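Local structure of uncharacterized peroxidase-related protein (Silicibacter sp., 2PFX) at residues D120-K132 and D144-I158. The protein is of unknown function but is probably an oxidoreductase of the peroxidase-related, AhpD-like group, with a carboxymuconolactone decarboxylase family region. Numbering follows the deposited sequence. Where two conformers were deposited one is given.
Sequences DARQRVMLDFAAK and DREVLRSHGFNDRDI. With ACT (acetate ion), chain C.
Leu148 meets Phe129 over the face of its ring. The CD1 methyl lies 3.5 Å from the ring centroid of Phe129 and 14° off the normal, a CH-pi contact. CG of Phe129 stands anti to the backbone N (chi1 -168°), which carries the ring across to the second helix. The other methyl of Leu148, CD2, rests on the backbone carbonyl of Val125. Val125 spreads its two methyls: CG1 meets CG1 of Val147 at 4.0 Å, and CG2 lies against CD2 of His151. Phe153 fills the next place along. Its CE2 comes edge-on to the carbonyl of Arg122, 3.4 Å from Arg122 O, and its CZ touches CB of Met126. The selenium of Met126, a selenomethionine, makes an oblique Met-aromatic contact with the same ring. CE1 of Phe153 sits over one face of the Arg122 guanidinium, toward its rim, with Arg122 CZ 3.4 Å away; the two planes are tilted against each other.

The motif is an antiparallel helical hairpin. Helices 121-132 and 144-150 cross at -160°, their axes 9.5 Å apart. The second helix ends in a Schellman motif with Gly152 at C-prime; Phe153 N and His151 N both bond to Leu148 O. This turn leads into helix 155-178, whose Ile161 also packs on Met126 and Phe129.

Polar groups flank the apolar contact. The extended chain of Lys132 brings NZ to Asp144 OD2 at 3.1 Å, a salt bridge; Asp144 OD2 also accepts from Glu141 N. At the other end, NE of Arg122 pairs with Glu72 of helix 70-84. Its NH1 reaches His151 O through one water and Asp157 OD2 through another. His151 ND1 donates to an acetate, probably from the crystallisation liquor. At the start of helix 121-132, OD1 of the N-cap Asp120 accepts from Gln123 N.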
loop_
_atom_site.group_PDB
_atom_site.type_symbol
_atom_site.label_atom_id
_atom_site.label_comp_id
_atom_site.label_asym_id
_atom_site.label_seq_id
_atom_site.Cartn_x
_atom_site.Cartn_y
_atom_site.Cartn_z
ATOM N N ASP A 120 14.440 20.487 15.522
ATOM C CA ASP A 120 13.554 20.849 16.626
ATOM C C ASP A 120 12.137 20.390 16.300
ATOM O O ASP A 120 11.796 20.091 15.151
ATOM C CB ASP A 120 13.663 22.340 16.923
ATOM C CG ASP A 120 13.155 23.275 15.863
ATOM O OD1 ASP A 120 12.356 22.860 15.004
ATOM O OD2 ASP A 120 13.581 24.452 15.897
ATOM N N ALA A 121 11.293 20.310 17.340
ATOM C CA ALA A 121 9.962 19.761 17.170
ATOM C C ALA A 121 9.111 20.547 16.178
ATOM O O ALA A 121 8.340 19.973 15.397
ATOM C CB ALA A 121 9.211 19.669 18.495
ATOM N N ARG A 122 9.264 21.862 16.223
ATOM C CA ARG A 122 8.533 22.719 15.292
ATOM C C ARG A 122 8.774 22.277 13.843
ATOM O O ARG A 122 7.811 22.085 13.097
ATOM C CB ARG A 122 8.944 24.173 15.471
ATOM C CG ARG A 122 8.479 25.149 14.398
ATOM C CD ARG A 122 9.412 26.348 14.297
ATOM N NE ARG A 122 9.269 27.141 13.078
ATOM C CZ ARG A 122 8.311 28.045 12.872
ATOM N NH1 ARG A 122 7.400 28.267 13.813
ATOM N NH2 ARG A 122 8.251 28.729 11.727
ATOM N N GLN A 123 10.042 22.108 13.485
ATOM C CA GLN A 123 10.312 21.746 12.095
ATOM C C GLN A 123 9.900 20.312 11.859
ATOM O O GLN A 123 9.420 19.988 10.783
ATOM C CB GLN A 123 11.797 21.971 11.767
ATOM C CG GLN A 123 12.101 23.452 11.716
ATOM C CD GLN A 123 13.488 23.817 11.247
ATOM O OE1 GLN A 123 14.421 23.028 11.342
ATOM N NE2 GLN A 123 13.562 25.060 10.761
ATOM N N ARG A 124 10.095 19.466 12.880
ATOM C CA ARG A 124 9.730 18.068 12.623
ATOM C C ARG A 124 8.243 17.925 12.429
ATOM O O ARG A 124 7.801 17.179 11.544
ATOM C CB ARG A 124 10.218 17.200 13.788
ATOM C CG ARG A 124 9.792 15.760 13.645
ATOM C CD ARG A 124 10.180 15.112 12.291
ATOM N NE ARG A 124 9.691 13.711 12.408
ATOM C CZ ARG A 124 10.437 12.663 12.720
ATOM N NH1 ARG A 124 11.741 12.702 12.957
ATOM N NH2 ARG A 124 9.821 11.486 12.803
ATOM N N VAL A 125 7.382 18.583 13.216
ATOM C CA VAL A 125 5.945 18.362 13.005
ATOM C C VAL A 125 5.473 19.009 11.708
ATOM O O VAL A 125 4.544 18.529 11.059
ATOM C CB VAL A 125 5.108 18.831 14.201
ATOM C CG1 VAL A 125 5.601 18.065 15.444
ATOM C CG2 VAL A 125 5.159 20.328 14.446
HETATM N N MSE A 126 6.124 20.090 11.308
HETATM C CA MSE A 126 5.881 20.702 10.011
HETATM C C MSE A 126 6.077 19.679 8.892
HETATM O O MSE A 126 5.227 19.495 8.012
HETATM C CB MSE A 126 6.800 21.897 9.862
HETATM C CG MSE A 126 6.648 22.641 8.542
HETATM SE SE MSE A 126 8.021 23.957 8.322
HETATM C CE MSE A 126 9.434 22.712 8.025
ATOM N N LEU A 127 7.199 18.982 8.939
ATOM C CA LEU A 127 7.464 17.943 7.945
ATOM C C LEU A 127 6.582 16.709 8.062
ATOM O O LEU A 127 6.221 16.102 7.052
ATOM C CB LEU A 127 8.946 17.545 7.974
ATOM C CG LEU A 127 9.923 18.682 7.676
ATOM C CD1 LEU A 127 11.360 18.213 7.782
ATOM C CD2 LEU A 127 9.679 19.303 6.296
ATOM N N ASP A 128 6.214 16.294 9.262
ATOM C CA ASP A 128 5.311 15.170 9.439
ATOM C C ASP A 128 3.933 15.445 8.829
ATOM O O ASP A 128 3.294 14.564 8.242
ATOM C CB ASP A 128 5.146 14.890 10.927
ATOM C CG ASP A 128 6.306 14.218 11.620
ATOM O OD1 ASP A 128 7.226 13.707 10.946
ATOM O OD2 ASP A 128 6.261 14.220 12.874
ATOM N N PHE A 129 3.457 16.677 8.990
ATOM C CA PHE A 129 2.190 17.113 8.405
ATOM C C PHE A 129 2.253 17.097 6.870
ATOM O O PHE A 129 1.355 16.618 6.183
ATOM C CB PHE A 129 1.862 18.508 8.946
ATOM C CG PHE A 129 0.447 19.009 8.660
ATOM C CD1 PHE A 129 -0.604 18.731 9.524
ATOM C CD2 PHE A 129 0.163 19.769 7.537
ATOM C CE1 PHE A 129 -1.873 19.208 9.264
ATOM C CE2 PHE A 129 -1.104 20.229 7.254
ATOM C CZ PHE A 129 -2.135 19.917 8.116
ATOM N N ALA A 130 3.334 17.635 6.333
ATOM C CA ALA A 130 3.536 17.625 4.882
ATOM C C ALA A 130 3.539 16.192 4.376
ATOM O O ALA A 130 2.918 15.907 3.346
ATOM C CB ALA A 130 4.815 18.356 4.515
ATOM N N ALA A 131 4.214 15.314 5.093
ATOM C CA ALA A 131 4.296 13.886 4.767
ATOM C C ALA A 131 2.931 13.236 4.775
ATOM O O ALA A 131 2.555 12.495 3.857
ATOM C CB ALA A 131 5.223 13.130 5.721
ATOM N N LYS A 132 2.163 13.517 5.819
ATOM C CA LYS A 132 0.821 12.966 5.892
ATOM C C LYS A 132 -0.100 13.511 4.806
ATOM O O LYS A 132 -0.986 12.829 4.258
ATOM C CB LYS A 132 0.240 13.228 7.283
ATOM C CG LYS A 132 -1.143 12.565 7.412
ATOM C CD LYS A 132 -1.723 12.731 8.810
ATOM C CE LYS A 132 -3.026 11.939 8.906
ATOM N NZ LYS A 132 -3.337 11.690 10.336
ATOM N N ASP A 144 -4.539 16.864 13.917
ATOM C CA ASP A 144 -3.289 17.090 13.201
ATOM C C ASP A 144 -2.950 18.568 13.091
ATOM O O ASP A 144 -1.819 19.025 13.220
ATOM C CB ASP A 144 -3.377 16.495 11.797
ATOM C CG ASP A 144 -3.533 14.987 11.822
ATOM O OD1 ASP A 144 -2.746 14.330 12.524
ATOM O OD2 ASP A 144 -4.426 14.419 11.183
ATOM N N ARG A 145 -3.963 19.393 12.833
ATOM C CA ARG A 145 -3.749 20.835 12.800
ATOM C C ARG A 145 -3.397 21.359 14.195
ATOM O O ARG A 145 -2.620 22.301 14.338
ATOM C CB ARG A 145 -4.979 21.527 12.218
ATOM C CG ARG A 145 -5.143 21.220 10.728
ATOM C CD ARG A 145 -6.187 22.103 10.074
ATOM N NE ARG A 145 -7.535 21.873 10.579
ATOM C CZ ARG A 145 -8.357 20.944 10.120
ATOM N NH1 ARG A 145 -8.035 20.120 9.136
ATOM N NH2 ARG A 145 -9.557 20.816 10.662
ATOM N N GLU A 146 -3.948 20.748 15.237
ATOM C CA GLU A 146 -3.639 21.249 16.583
ATOM C C GLU A 146 -2.211 20.920 16.964
ATOM O O GLU A 146 -1.567 21.648 17.742
ATOM C CB GLU A 146 -4.620 20.677 17.607
ATOM C CG GLU A 146 -4.516 21.362 18.979
ATOM C CD GLU A 146 -4.781 22.849 18.931
ATOM O OE1 GLU A 146 -5.717 23.309 18.223
ATOM O OE2 GLU A 146 -4.029 23.586 19.616
ATOM N N VAL A 147 -1.695 19.821 16.421
ATOM C CA VAL A 147 -0.284 19.507 16.695
ATOM C C VAL A 147 0.595 20.651 16.213
ATOM O O VAL A 147 1.536 21.102 16.864
ATOM C CB VAL A 147 0.176 18.192 16.060
ATOM C CG1 VAL A 147 1.683 18.055 16.119
ATOM C CG2 VAL A 147 -0.508 17.024 16.773
ATOM N N LEU A 148 0.296 21.161 15.026
ATOM C CA LEU A 148 1.045 22.297 14.499
ATOM C C LEU A 148 0.924 23.527 15.388
ATOM O O LEU A 148 1.904 24.232 15.642
ATOM C CB LEU A 148 0.571 22.642 13.081
ATOM C CG LEU A 148 0.737 21.495 12.082
ATOM C CD1 LEU A 148 0.130 21.915 10.747
ATOM C CD2 LEU A 148 2.188 21.088 11.944
ATOM N N ARG A 149 -0.308 23.806 15.843
ATOM C CA ARG A 149 -0.473 24.942 16.747
ATOM C C ARG A 149 0.267 24.746 18.074
ATOM O O ARG A 149 0.744 25.729 18.648
ATOM C CB ARG A 149 -1.942 25.197 17.057
ATOM C CG ARG A 149 -2.755 25.529 15.808
ATOM C CD ARG A 149 -4.144 26.068 16.096
ATOM N NE ARG A 149 -5.124 25.017 16.291
ATOM C CZ ARG A 149 -6.013 24.507 15.474
ATOM N NH1 ARG A 149 -6.152 24.939 14.237
ATOM N NH2 ARG A 149 -6.764 23.533 15.966
ATOM N N SER A 150 0.364 23.500 18.515
ATOM C CA SER A 150 1.066 23.156 19.736
ATOM C C SER A 150 2.561 23.388 19.675
ATOM O O SER A 150 3.334 23.387 20.637
ATOM C CB SER A 150 0.772 21.667 20.016
ATOM O OG SER A 150 0.770 21.554 21.426
ATOM N N HIS A 151 3.057 23.621 18.458
ATOM C CA HIS A 151 4.458 23.951 18.294
ATOM C C HIS A 151 4.686 25.315 17.640
ATOM O O HIS A 151 5.780 25.542 17.136
ATOM C CB HIS A 151 5.175 22.870 17.486
ATOM C CG HIS A 151 5.180 21.579 18.236
ATOM N ND1 HIS A 151 6.114 21.324 19.222
ATOM C CD2 HIS A 151 4.390 20.500 18.150
ATOM C CE1 HIS A 151 5.870 20.117 19.702
ATOM N NE2 HIS A 151 4.827 19.580 19.069
ATOM N N GLY A 152 3.692 26.192 17.719
ATOM C CA GLY A 152 3.865 27.592 17.469
ATOM C C GLY A 152 3.377 28.077 16.127
ATOM O O GLY A 152 3.505 29.282 15.880
ATOM N N PHE A 153 2.820 27.192 15.290
ATOM C CA PHE A 153 2.233 27.654 14.034
ATOM C C PHE A 153 0.821 28.190 14.231
ATOM O O PHE A 153 -0.012 27.554 14.877
ATOM C CB PHE A 153 2.183 26.519 13.007
ATOM C CG PHE A 153 3.564 26.008 12.638
ATOM C CD1 PHE A 153 4.409 26.799 11.870
ATOM C CD2 PHE A 153 4.002 24.773 13.058
ATOM C CE1 PHE A 153 5.669 26.340 11.507
ATOM C CE2 PHE A 153 5.241 24.293 12.683
ATOM C CZ PHE A 153 6.068 25.077 11.900
ATOM N N ASN A 154 0.542 29.358 13.661
ATOM C CA ASN A 154 -0.821 29.842 13.661
ATOM C C ASN A 154 -1.548 29.371 12.391
ATOM O O ASN A 154 -1.025 28.607 11.586
ATOM C CB ASN A 154 -0.827 31.351 13.814
ATOM C CG ASN A 154 -0.301 32.131 12.640
ATOM O OD1 ASN A 154 -0.052 31.575 11.574
ATOM N ND2 ASN A 154 -0.129 33.436 12.837
ATOM N N ASP A 155 -2.781 29.817 12.198
ATOM C CA ASP A 155 -3.591 29.221 11.133
ATOM C C ASP A 155 -3.104 29.700 9.771
ATOM O O ASP A 155 -3.220 28.952 8.800
ATOM C CB ASP A 155 -5.062 29.540 11.308
ATOM C CG ASP A 155 -5.769 28.615 12.267
ATOM O OD1 ASP A 155 -5.102 27.784 12.920
ATOM O OD2 ASP A 155 -7.009 28.722 12.365
ATOM N N ARG A 156 -2.557 30.904 9.726
ATOM C CA ARG A 156 -1.980 31.359 8.464
ATOM C C ARG A 156 -0.790 30.480 8.125
ATOM O O ARG A 156 -0.551 30.134 6.982
ATOM C CB ARG A 156 -1.611 32.831 8.588
ATOM C CG ARG A 156 -0.775 33.387 7.471
ATOM C CD ARG A 156 -1.335 33.319 6.042
ATOM N NE ARG A 156 -0.104 33.281 5.216
ATOM C CZ ARG A 156 0.612 34.325 4.828
ATOM N NH1 ARG A 156 0.265 35.571 5.102
ATOM N NH2 ARG A 156 1.714 34.152 4.111
ATOM N N ASP A 157 -0.011 30.102 9.130
ATOM C CA ASP A 157 1.148 29.265 8.903
ATOM C C ASP A 157 0.727 27.893 8.358
ATOM O O ASP A 157 1.375 27.348 7.467
ATOM C CB ASP A 157 1.915 29.052 10.204
ATOM C CG ASP A 157 2.540 30.308 10.751
ATOM O OD1 ASP A 157 2.638 31.303 10.007
ATOM O OD2 ASP A 157 2.929 30.282 11.937
ATOM N N ILE A 158 -0.316 27.328 8.941
ATOM C CA ILE A 158 -0.825 26.024 8.504
ATOM C C ILE A 158 -1.262 26.107 7.051
ATOM O O ILE A 158 -0.978 25.240 6.219
ATOM C CB ILE A 158 -1.972 25.565 9.424
ATOM C CG1 ILE A 158 -1.549 25.484 10.889
ATOM C CG2 ILE A 158 -2.523 24.237 8.939
ATOM C CD1 ILE A 158 -2.595 24.908 11.824
HETATM C C ACT C . 7.472 24.685 20.204
HETATM O O ACT C . 7.892 23.591 19.845
HETATM O OXT ACT C . 6.437 24.788 20.835
HETATM C CH3 ACT C . 8.229 25.914 19.849
HETATM O O HOH W 1 7.471 27.861 16.429
HETATM O O HOH W 2 5.278 30.303 12.722
#